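Local coordinates for DNA helicase assembly protein (Enterobacteria phage T4, PDB 1C1K) that loads the replicative helicase onto DNA covered by single-stranded-DNA-binding protein at phage replication forks, and takes part in viral DNA replication, recombination and repair, at residues F161-S166 / Q202-V207; R118-F123 / K133-Y138; Y57-L62 / G88-A93; K17-L22 / L73-N78. One frame throughout, in Å; residues are numbered along the deposited sequence.

Interaction 1 of 4, residues F161-S166 / Q202-V207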
# COMPACT_ATOMS: atom_id res chain seq x y z
N PHE A 161 2.97 7.32 3.71
CA PHE A 161 3.23 8.06 2.48
C PHE A 161 1.91 8.50 1.85
O PHE A 161 1.76 9.66 1.43
CB PHE A 161 4.01 7.18 1.49
CG PHE A 161 4.73 7.96 0.42
CD1 PHE A 161 4.05 8.38 -0.73
CD2 PHE A 161 6.08 8.27 0.55
CE1 PHE A 161 4.72 9.10 -1.72
CE2 PHE A 161 6.76 8.99 -0.44
CZ PHE A 161 6.07 9.40 -1.58
N ILE A 162 0.94 7.59 1.78
CA ILE A 162 -0.33 7.93 1.18
C ILE A 162 -1.14 8.88 2.05
O ILE A 162 -1.88 9.72 1.55
CB ILE A 162 -1.14 6.64 0.85
CG1 ILE A 162 -0.40 5.86 -0.24
CG2 ILE A 162 -2.54 7.00 0.35
CD1 ILE A 162 -0.84 4.42 -0.39
N LEU A 163 -0.98 8.79 3.37
CA LEU A 163 -1.68 9.71 4.25
C LEU A 163 -1.13 11.12 4.04
O LEU A 163 -1.88 12.09 3.95
CB LEU A 163 -1.50 9.27 5.72
CG LEU A 163 -2.50 8.22 6.21
CD1 LEU A 163 -1.97 7.57 7.48
CD2 LEU A 163 -3.86 8.85 6.46
N LEU A 164 0.19 11.24 3.95
CA LEU A 164 0.81 12.55 3.72
C LEU A 164 0.34 13.08 2.37
O LEU A 164 0.00 14.25 2.22
CB LEU A 164 2.34 12.42 3.73
CG LEU A 164 3.01 12.10 5.07
CD1 LEU A 164 4.43 11.63 4.84
CD2 LEU A 164 3.00 13.34 5.96
N ASP A 165 0.31 12.20 1.37
CA ASP A 165 -0.12 12.57 0.03
C ASP A 165 -1.53 13.15 -0.02
O ASP A 165 -1.82 14.03 -0.84
CB ASP A 165 -0.05 11.35 -0.89
CG ASP A 165 -0.60 11.64 -2.28
OD1 ASP A 165 0.15 12.21 -3.10
OD2 ASP A 165 -1.78 11.30 -2.55
N SER A 166 -2.40 12.67 0.86
CA SER A 166 -3.79 13.13 0.88
C SER A 166 -3.94 14.64 1.01
O SER A 166 -4.89 15.21 0.48
CB SER A 166 -4.59 12.40 1.98
OG SER A 166 -4.35 12.92 3.28
N GLN A 202 -8.49 15.90 5.80
CA GLN A 202 -8.48 16.88 6.88
C GLN A 202 -7.98 16.29 8.19
O GLN A 202 -7.18 16.90 8.89
CB GLN A 202 -9.89 17.46 7.06
CG GLN A 202 -9.94 18.67 7.99
CD GLN A 202 -8.97 19.77 7.60
OE1 GLN A 202 -8.32 20.37 8.45
NE2 GLN A 202 -8.87 20.04 6.30
N LYS A 203 -8.46 15.10 8.53
CA LYS A 203 -8.05 14.44 9.76
C LYS A 203 -6.57 14.10 9.72
O LYS A 203 -5.87 14.26 10.71
CB LYS A 203 -8.89 13.18 9.98
CG LYS A 203 -10.35 13.46 10.34
CD LYS A 203 -11.12 12.17 10.60
CE LYS A 203 -12.56 12.47 11.00
NZ LYS A 203 -13.41 11.24 10.98
N ALA A 204 -6.09 13.62 8.57
CA ALA A 204 -4.67 13.28 8.43
C ALA A 204 -3.84 14.55 8.59
O ALA A 204 -2.79 14.55 9.24
CB ALA A 204 -4.42 12.65 7.07
N LYS A 205 -4.33 15.64 8.00
CA LYS A 205 -3.65 16.94 8.09
C LYS A 205 -3.57 17.41 9.55
O LYS A 205 -2.52 17.86 10.00
CB LYS A 205 -4.40 17.98 7.27
CG LYS A 205 -3.66 19.31 7.13
CD LYS A 205 -4.43 20.25 6.23
CE LYS A 205 -3.62 21.50 5.90
NZ LYS A 205 -3.45 22.38 7.09
N ASN A 206 -4.69 17.30 10.27
CA ASN A 206 -4.75 17.71 11.68
C ASN A 206 -3.71 16.95 12.50
O ASN A 206 -2.99 17.53 13.30
CB ASN A 206 -6.14 17.44 12.26
CG ASN A 206 -7.21 18.36 11.70
OD1 ASN A 206 -6.91 19.35 11.03
ND2 ASN A 206 -8.47 18.04 11.98
N VAL A 207 -3.64 15.63 12.29
CA VAL A 207 -2.68 14.80 13.01
C VAL A 207 -1.26 15.26 12.69
O VAL A 207 -0.42 15.37 13.58
CB VAL A 207 -2.85 13.31 12.65
CG1 VAL A 207 -1.76 12.48 13.31
CG2 VAL A 207 -4.23 12.82 13.09

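Interaction 2 of 4, residues R118-F123 / K133-Y138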
# COMPACT_ATOMS: atom_id res chain seq x y z
N ARG A 118 7.07 12.07 13.38
CA ARG A 118 8.14 12.51 14.27
C ARG A 118 9.48 12.16 13.66
O ARG A 118 10.40 12.98 13.65
CB ARG A 118 8.02 11.84 15.65
CG ARG A 118 6.85 12.32 16.46
CD ARG A 118 6.75 11.59 17.81
NE ARG A 118 5.40 11.67 18.34
CZ ARG A 118 4.60 10.62 18.52
NH1 ARG A 118 5.01 9.39 18.21
NH2 ARG A 118 3.37 10.80 18.99
N ASN A 119 9.62 10.94 13.15
CA ASN A 119 10.88 10.53 12.56
C ASN A 119 11.22 11.35 11.32
O ASN A 119 12.40 11.65 11.07
CB ASN A 119 10.85 9.04 12.23
CG ASN A 119 10.94 8.17 13.47
OD1 ASN A 119 10.64 6.98 13.44
ND2 ASN A 119 11.37 8.77 14.57
N ILE A 120 10.21 11.74 10.55
CA ILE A 120 10.47 12.54 9.36
C ILE A 120 10.98 13.91 9.80
O ILE A 120 11.91 14.45 9.20
CB ILE A 120 9.20 12.76 8.51
CG1 ILE A 120 8.72 11.42 7.92
CG2 ILE A 120 9.49 13.74 7.37
CD1 ILE A 120 7.31 11.48 7.40
N TYR A 121 10.36 14.45 10.85
CA TYR A 121 10.75 15.75 11.38
C TYR A 121 12.20 15.76 11.88
O TYR A 121 12.98 16.63 11.50
CB TYR A 121 9.81 16.17 12.50
CG TYR A 121 10.20 17.48 13.16
CD1 TYR A 121 9.76 18.70 12.66
CD2 TYR A 121 11.03 17.49 14.28
CE1 TYR A 121 10.13 19.91 13.25
CE2 TYR A 121 11.41 18.69 14.89
CZ TYR A 121 10.96 19.89 14.37
OH TYR A 121 11.34 21.07 14.98
N TYR A 122 12.55 14.81 12.73
CA TYR A 122 13.91 14.77 13.25
C TYR A 122 14.93 14.51 12.15
O TYR A 122 16.06 15.00 12.21
CB TYR A 122 14.01 13.73 14.37
CG TYR A 122 13.20 14.13 15.59
CD1 TYR A 122 12.20 13.31 16.10
CD2 TYR A 122 13.40 15.38 16.19
CE1 TYR A 122 11.41 13.72 17.17
CE2 TYR A 122 12.62 15.80 17.26
CZ TYR A 122 11.62 14.96 17.74
OH TYR A 122 10.84 15.38 18.79
N PHE A 123 14.53 13.76 11.13
CA PHE A 123 15.43 13.48 10.01
C PHE A 123 15.67 14.79 9.25
O PHE A 123 16.78 15.06 8.77
CB PHE A 123 14.81 12.46 9.05
CG PHE A 123 15.55 12.31 7.76
CD1 PHE A 123 16.67 11.47 7.67
CD2 PHE A 123 15.15 13.01 6.62
CE1 PHE A 123 17.36 11.34 6.47
CE2 PHE A 123 15.84 12.88 5.42
CZ PHE A 123 16.95 12.04 5.34
N LYS A 133 9.20 21.87 4.15
CA LYS A 133 8.67 21.54 2.83
C LYS A 133 9.69 20.89 1.89
O LYS A 133 9.32 20.14 0.98
CB LYS A 133 8.09 22.80 2.17
CG LYS A 133 9.11 23.64 1.40
CD LYS A 133 8.44 24.81 0.68
CE LYS A 133 9.47 25.77 0.10
NZ LYS A 133 8.85 26.77 -0.83
N GLU A 134 10.98 21.16 2.11
CA GLU A 134 12.03 20.59 1.28
C GLU A 134 12.09 19.06 1.33
O GLU A 134 12.62 18.41 0.43
CB GLU A 134 13.39 21.17 1.70
CG GLU A 134 13.58 22.61 1.22
CD GLU A 134 14.74 23.33 1.88
OE1 GLU A 134 14.80 24.57 1.76
OE2 GLU A 134 15.60 22.67 2.52
N ILE A 135 11.53 18.49 2.40
CA ILE A 135 11.51 17.04 2.57
C ILE A 135 10.57 16.39 1.56
O ILE A 135 10.85 15.31 1.02
CB ILE A 135 11.01 16.66 3.99
CG1 ILE A 135 12.07 17.04 5.04
CG2 ILE A 135 10.67 15.17 4.05
CD1 ILE A 135 13.33 16.22 4.97
N PHE A 136 9.45 17.06 1.29
CA PHE A 136 8.42 16.53 0.41
C PHE A 136 8.47 16.90 -1.06
O PHE A 136 7.80 16.27 -1.87
CB PHE A 136 7.06 16.91 0.99
CG PHE A 136 6.95 16.63 2.46
CD1 PHE A 136 7.30 17.59 3.40
CD2 PHE A 136 6.53 15.38 2.91
CE1 PHE A 136 7.24 17.32 4.76
CE2 PHE A 136 6.47 15.09 4.27
CZ PHE A 136 6.83 16.06 5.20
N GLU A 137 9.28 17.89 -1.42
CA GLU A 137 9.37 18.32 -2.81
C GLU A 137 10.32 17.49 -3.67
O GLU A 137 11.41 17.12 -3.24
CB GLU A 137 9.79 19.79 -2.87
CG GLU A 137 8.76 20.75 -2.31
CD GLU A 137 7.55 20.91 -3.21
OE1 GLU A 137 6.44 21.13 -2.68
OE2 GLU A 137 7.70 20.81 -4.45
N TYR A 138 9.90 17.20 -4.89
CA TYR A 138 10.71 16.45 -5.83
C TYR A 138 11.97 17.29 -6.14
O TYR A 138 11.89 18.51 -6.29
CB TYR A 138 9.90 16.20 -7.11
CG TYR A 138 10.70 15.66 -8.26
CD1 TYR A 138 11.02 14.30 -8.34
CD2 TYR A 138 11.11 16.49 -9.30
CE1 TYR A 138 11.74 13.79 -9.42
CE2 TYR A 138 11.83 15.99 -10.39
CZ TYR A 138 12.14 14.64 -10.44
OH TYR A 138 12.83 14.14 -11.52

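Interaction 3 of 4, residues Y57-L62 / G88-A93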
# COMPACT_ATOMS: atom_id res chain seq x y z
N TYR A 57 -3.54 -25.85 -5.08
CA TYR A 57 -3.78 -26.25 -3.69
C TYR A 57 -3.68 -25.05 -2.74
O TYR A 57 -4.35 -25.02 -1.71
CB TYR A 57 -2.74 -27.31 -3.25
CG TYR A 57 -1.36 -26.73 -3.03
CD1 TYR A 57 -1.02 -26.11 -1.83
CD2 TYR A 57 -0.43 -26.72 -4.07
CE1 TYR A 57 0.22 -25.49 -1.67
CE2 TYR A 57 0.81 -26.10 -3.91
CZ TYR A 57 1.13 -25.49 -2.72
OH TYR A 57 2.35 -24.86 -2.57
N PHE A 58 -2.83 -24.08 -3.07
CA PHE A 58 -2.65 -22.92 -2.20
C PHE A 58 -3.95 -22.16 -2.03
O PHE A 58 -4.36 -21.82 -0.91
CB PHE A 58 -1.58 -21.99 -2.79
CG PHE A 58 -1.37 -20.72 -1.99
CD1 PHE A 58 -0.65 -20.74 -0.79
CD2 PHE A 58 -1.85 -19.50 -2.46
CE1 PHE A 58 -0.43 -19.56 -0.07
CE2 PHE A 58 -1.63 -18.32 -1.74
CZ PHE A 58 -0.92 -18.35 -0.55
N PHE A 59 -4.62 -21.92 -3.15
CA PHE A 59 -5.87 -21.19 -3.12
C PHE A 59 -6.96 -22.03 -2.48
O PHE A 59 -7.85 -21.49 -1.81
CB PHE A 59 -6.22 -20.77 -4.55
CG PHE A 59 -5.11 -19.99 -5.21
CD1 PHE A 59 -4.20 -20.62 -6.05
CD2 PHE A 59 -4.93 -18.64 -4.92
CE1 PHE A 59 -3.11 -19.91 -6.59
CE2 PHE A 59 -3.85 -17.93 -5.44
CZ PHE A 59 -2.93 -18.56 -6.28
N GLN A 60 -6.89 -23.34 -2.66
CA GLN A 60 -7.86 -24.24 -2.05
C GLN A 60 -7.73 -24.16 -0.52
O GLN A 60 -8.73 -23.98 0.19
CB GLN A 60 -7.64 -25.68 -2.51
CG GLN A 60 -8.44 -26.72 -1.73
CD GLN A 60 -9.94 -26.52 -1.84
OE1 GLN A 60 -10.68 -26.72 -0.87
NE2 GLN A 60 -10.41 -26.14 -3.02
N LYS A 61 -6.51 -24.28 -0.01
CA LYS A 61 -6.31 -24.23 1.44
C LYS A 61 -6.81 -22.91 2.03
O LYS A 61 -7.49 -22.90 3.06
CB LYS A 61 -4.84 -24.44 1.79
CG LYS A 61 -4.35 -25.87 1.62
CD LYS A 61 -5.17 -26.84 2.44
CE LYS A 61 -4.80 -26.78 3.91
NZ LYS A 61 -5.35 -27.95 4.65
N LEU A 62 -6.49 -21.80 1.38
CA LEU A 62 -6.93 -20.50 1.89
C LEU A 62 -8.46 -20.42 1.92
O LEU A 62 -9.03 -19.90 2.87
CB LEU A 62 -6.37 -19.37 1.03
CG LEU A 62 -5.03 -18.79 1.47
CD1 LEU A 62 -3.99 -19.88 1.60
CD2 LEU A 62 -4.59 -17.74 0.45
N GLY A 88 7.27 -12.18 -7.47
CA GLY A 88 7.18 -13.61 -7.19
C GLY A 88 5.76 -14.07 -6.91
O GLY A 88 4.90 -13.27 -6.54
N ASP A 89 5.52 -15.37 -7.08
CA ASP A 89 4.19 -15.96 -6.86
C ASP A 89 3.77 -15.89 -5.40
O ASP A 89 4.57 -16.09 -4.49
CB ASP A 89 4.16 -17.41 -7.33
CG ASP A 89 4.02 -17.54 -8.83
OD1 ASP A 89 4.27 -18.65 -9.36
OD2 ASP A 89 3.67 -16.54 -9.49
N ILE A 90 2.48 -15.63 -5.18
CA ILE A 90 1.93 -15.51 -3.84
C ILE A 90 2.07 -16.79 -3.03
O ILE A 90 2.20 -16.74 -1.80
CB ILE A 90 0.44 -15.08 -3.90
CG1 ILE A 90 -0.05 -14.69 -2.50
CG2 ILE A 90 -0.42 -16.20 -4.49
CD1 ILE A 90 0.59 -13.44 -1.97
N SER A 91 2.06 -17.94 -3.70
CA SER A 91 2.20 -19.22 -3.00
C SER A 91 3.64 -19.49 -2.56
O SER A 91 3.91 -20.48 -1.88
CB SER A 91 1.72 -20.36 -3.90
OG SER A 91 2.38 -20.34 -5.15
N ASP A 92 4.56 -18.62 -2.97
CA ASP A 92 5.99 -18.73 -2.64
C ASP A 92 6.45 -17.58 -1.74
O ASP A 92 7.61 -17.53 -1.35
CB ASP A 92 6.85 -18.66 -3.91
CG ASP A 92 6.58 -19.80 -4.89
OD1 ASP A 92 6.37 -20.94 -4.44
OD2 ASP A 92 6.60 -19.54 -6.12
N ALA A 93 5.55 -16.66 -1.43
CA ALA A 93 5.92 -15.49 -0.63
C ALA A 93 5.77 -15.56 0.88
O ALA A 93 5.94 -14.54 1.55
CB ALA A 93 5.16 -14.26 -1.15
O HOH W 1 2.69 -22.67 -0.73

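Interaction 4 of 4, residues K17-L22 / L73-N78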
# COMPACT_ATOMS: atom_id res chain seq x y z
N LYS A 17 -11.28 -21.65 -6.53
CA LYS A 17 -11.11 -20.88 -7.75
C LYS A 17 -11.43 -19.41 -7.49
O LYS A 17 -10.81 -18.51 -8.06
CB LYS A 17 -11.99 -21.41 -8.88
CG LYS A 17 -11.84 -20.59 -10.16
CD LYS A 17 -12.28 -21.34 -11.41
CE LYS A 17 -12.09 -20.46 -12.64
NZ LYS A 17 -13.09 -20.74 -13.72
N SER A 18 -12.42 -19.15 -6.63
CA SER A 18 -12.80 -17.78 -6.32
C SER A 18 -11.67 -17.07 -5.58
O SER A 18 -11.45 -15.87 -5.78
CB SER A 18 -14.09 -17.75 -5.49
OG SER A 18 -15.18 -18.26 -6.26
N VAL A 19 -10.95 -17.80 -4.73
CA VAL A 19 -9.83 -17.22 -4.00
C VAL A 19 -8.76 -16.85 -5.03
O VAL A 19 -8.14 -15.79 -4.95
CB VAL A 19 -9.25 -18.21 -2.96
CG1 VAL A 19 -7.96 -17.65 -2.37
CG2 VAL A 19 -10.25 -18.46 -1.86
N TYR A 20 -8.56 -17.72 -6.01
CA TYR A 20 -7.57 -17.45 -7.05
C TYR A 20 -7.97 -16.19 -7.82
O TYR A 20 -7.11 -15.36 -8.12
CB TYR A 20 -7.46 -18.63 -8.01
CG TYR A 20 -6.77 -18.27 -9.32
CD1 TYR A 20 -5.38 -18.19 -9.40
CD2 TYR A 20 -7.52 -18.02 -10.48
CE1 TYR A 20 -4.75 -17.87 -10.60
CE2 TYR A 20 -6.90 -17.70 -11.67
CZ TYR A 20 -5.52 -17.63 -11.73
OH TYR A 20 -4.90 -17.34 -12.93
N LYS A 21 -9.25 -16.06 -8.15
CA LYS A 21 -9.75 -14.90 -8.89
C LYS A 21 -9.52 -13.62 -8.09
O LYS A 21 -9.15 -12.59 -8.65
CB LYS A 21 -11.24 -15.06 -9.18
CG LYS A 21 -11.55 -16.13 -10.22
CD LYS A 21 -13.01 -16.12 -10.61
CE LYS A 21 -13.31 -17.21 -11.62
NZ LYS A 21 -14.78 -17.51 -11.70
N LEU A 22 -9.77 -13.70 -6.78
CA LEU A 22 -9.57 -12.53 -5.92
C LEU A 22 -8.10 -12.13 -5.93
O LEU A 22 -7.77 -10.95 -6.06
CB LEU A 22 -10.02 -12.85 -4.49
CG LEU A 22 -9.86 -11.72 -3.47
CD1 LEU A 22 -10.90 -10.63 -3.73
CD2 LEU A 22 -10.01 -12.27 -2.05
N LEU A 73 -7.41 -9.05 2.70
CA LEU A 73 -6.32 -8.47 3.49
C LEU A 73 -5.01 -9.23 3.29
O LEU A 73 -3.94 -8.62 3.22
CB LEU A 73 -6.69 -8.46 4.97
CG LEU A 73 -7.77 -7.44 5.37
CD1 LEU A 73 -7.98 -7.47 6.88
CD2 LEU A 73 -7.35 -6.06 4.93
N ILE A 74 -5.09 -10.55 3.21
CA ILE A 74 -3.90 -11.37 2.99
C ILE A 74 -3.26 -10.95 1.67
O ILE A 74 -2.06 -10.70 1.60
CB ILE A 74 -4.27 -12.88 2.90
CG1 ILE A 74 -4.55 -13.44 4.30
CG2 ILE A 74 -3.12 -13.67 2.26
CD1 ILE A 74 -5.31 -14.77 4.28
N PHE A 75 -4.06 -10.85 0.61
CA PHE A 75 -3.52 -10.48 -0.68
C PHE A 75 -3.07 -9.03 -0.76
O PHE A 75 -2.01 -8.75 -1.31
CB PHE A 75 -4.53 -10.80 -1.79
CG PHE A 75 -4.81 -12.28 -1.92
CD1 PHE A 75 -6.11 -12.73 -2.14
CD2 PHE A 75 -3.79 -13.22 -1.78
CE1 PHE A 75 -6.38 -14.10 -2.22
CE2 PHE A 75 -4.05 -14.59 -1.86
CZ PHE A 75 -5.36 -15.03 -2.08
N ILE A 76 -3.87 -8.12 -0.21
CA ILE A 76 -3.51 -6.70 -0.24
C ILE A 76 -2.22 -6.44 0.53
O ILE A 76 -1.28 -5.85 0.00
CB ILE A 76 -4.64 -5.82 0.35
CG1 ILE A 76 -5.87 -5.86 -0.57
CG2 ILE A 76 -4.17 -4.37 0.48
CD1 ILE A 76 -7.14 -5.34 0.09
N SER A 77 -2.17 -6.88 1.79
CA SER A 77 -0.98 -6.66 2.60
C SER A 77 0.28 -7.17 1.90
O SER A 77 1.29 -6.47 1.85
CB SER A 77 -1.12 -7.34 3.97
OG SER A 77 -1.13 -8.75 3.85
N ASN A 78 0.21 -8.38 1.35
CA ASN A 78 1.36 -8.96 0.66
C ASN A 78 1.74 -8.24 -0.62
O ASN A 78 2.91 -7.92 -0.84
CB ASN A 78 1.10 -10.43 0.34
CG ASN A 78 1.45 -11.35 1.48
OD1 ASN A 78 2.61 -11.76 1.63
ND2 ASN A 78 0.46 -11.67 2.31

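Interaction 1 of 4, residues F161-S166 / Q202-V207
Ala-204 points its methyl group toward helix 158-168, where it meets two side chains from one face of that helix, Leu-163 and Ser-166. Its CB lies 3.9 Å from Leu-163 CD2 and 3.8 Å from Ser-166 OG. The angle from Leu-163 CD2 through Ala-204 CB to Ser-166 OG is 85°, so the two partners touch different sides of the methyl.

The two partners reach that spot differently. The CA-CB bond of Leu-163 runs along the flank of the contact, and only the end of the side chain bends in. With CG opposite the carbonyl carbon (chi1 -85°), the CD2 branch is the one that touches. Ser-166 aims its CB at the neighbouring helix, but its hydroxyl is turned back along its own chain. OG occupies the position between the backbone N and the carbonyl carbon, and it donates a 2.7 Å hydrogen bond to Leu-163 O, arriving in the carbonyl plane at a C=O...OG angle of 145°. This bond fixes the hydroxyl's rotation and satisfies it locally, which lets a polar group lie against a methyl.

The CA atoms of Leu-163 and Ala-204 are only 6.3 Å apart, a close approach that the small alanine permits. Strand residue Ile-199 touches both Leu-163 and Ser-166, and Phe-113 of helix 109-126 also packs on Leu-163. This is close helix-helix packing at a small residue, Ala-204, with Ser-166 and the end of Leu-163 against it, and it joins helices 158-168 and 201-216 in the C-terminal part of this two-domain alpha-helical fold.

Interaction 2 of 4, residues R118-F123 / K133-Y138
Lys-133 O takes bonds from two backbone N-H groups: one at 3.1 Å from the N of Phe-136, whose ring touches Ile-120 on the neighbouring helix, and a weak one at 3.3 Å from Glu-137 N. The pair closes a turn with helical backbone angles at residues 133-136, inside the long loop that follows helix 109-126. The contact is therefore helix-against-loop packing within the C-terminal part of the mainly alpha-helical fold, and the turn presents Ile-135 toward the helix and lets the end of Phe-136 come near it.

Ile-120 and Ile-135 both point across the interface and bury the most surface in it. Each has its CG2 methyl opposite its own backbone N (CG1 at chi1 -66° and -70°, respectively), and these two methyls meet at 3.8 Å. The same CG2 of Ile-120 also approaches Phe-136 CZ at 4.1 Å, the two side chains crossing at about a right angle. On the loop side, Ile-135 CG2 sits over the middle of the Phe-136 ring, 4.0 Å above its plane. One isoleucine methyl thus bears on both Ile-120 and the aromatic face, which ties the two loop residues into a single apolar surface.

Helices 146-152 and 158-168 continue this surface: Ile-147 and Leu-164 touch both Ile-120 and Phe-136, while Phe-132 meets the Phe-136 ring edge-to-face. Phe-123, one helical turn beyond Ile-120, extends the contact at the other end of Ile-135. There the touching atom is the delta methyl, Ile-135 CD1, which lies near the plane of the Phe-123 ring and 4.0 Å from its edge carbon CD2.

Interaction 3 of 4, residues Y57-L62 / G88-A93
Phe-58, Ser-91 and Ile-90 bury the most surface here, and the phenylalanine ring is the piece around which the other two are placed. With CG opposite the backbone N (chi1 177°), Phe-58 carries its ring from helix 56-65 over to the loop and lays one face against Ser-91. The serine CA stands almost exactly on the ring axis, 3.8 Å from the centroid of Phe-58 and 5° off the normal, which is a CH-pi contact. Ser-91 CB covers the inner end of the same face, 3.7 Å from Phe-58 CG. On the opposite face Leu-62 CD1 lies toward the rim, so the ring is packed between its own helix and the loop.

Residues 89-92 form a type I beta turn, closed by Asp-92 N to Asp-89 O at 3.0 Å, with Ile-90 and Ser-91 at its two corners. This places Ile-90 next to Ser-91 and facing the helix. Its CG2 touches Phe-58 CE2 at 3.7 Å and Phe-59 CZ at 3.9 Å, bridging two aromatic rings that are consecutive in the helix.

Two polar links accompany this packing. The hydroxyl of Ser-91 is hydrogen-bonded to Asp-55, just before the helix. A water lies 2.9 Å from Tyr-57 OH and donates to Ser-91 O at 2.8 Å.

Interaction 4 of 4, residues K17-L22 / L73-N78
With CG opposite its carbonyl carbon (chi1 -64°), the Phe-75 ring projects from helix 68-81 to helix 16-30. There Val-19 and Leu-22 extend CG1 and CG, respectively, opposite their backbone N atoms (chi1 172° and 180°), which places Val-19 CG1 and the end of Leu-22 at the ring. Both meet it at its rim: Val-19 CG1 and Leu-22 CD2 lie at the ring edge, in its plane. The contact distances are 3.7 Å from Val-19 CG1 to Phe-75 CZ and 3.9 Å from Leu-22 CD2 to Phe-75 CD1. The ring thus enters edge-first between residues three apart on one helix, while Leu-62 of helix 56-65 and the ring of Tyr-23 pack against it as well.

One turn further along helix 68-81, Asn-78 ND2 donates to Ile-74 O at 2.8 Å. Asn-78 N reaches this oxygen from the other face of the carbonyl plane, and ND2 also bonds Ala-95 O.

Between the two helices the touching side-chain atoms are all carbon; the one polar atom near the ring is Val-19 O, obliquely placed 3.7 Å from Phe-75 CE1. The join is therefore mainly dispersion and burial of apolar surface in the N-terminal part of the fold.

The four contacts fall into two groups on opposite sides of the chain's centre. Interactions 3 and 4, in the N-terminal part, have centres 9 Å apart. Their segments alternate along the chain (17-22, 57-62, 73-78, 88-93), and direct touches, such as Leu-62 CD2 to Phe-75 CZ at 3.8 Å, show that helices 16-30, 56-65 and 68-81 and the loop 88-93 pack as one unit. Both close before interaction 2 and then interaction 1 open. These two, in the C-terminal part, are 14 Å apart between centres and meet through Leu-164 and Ile-120. Between groups, centres lie about 28 to 38 Å apart without touching, consistent with two separately packed helical domains.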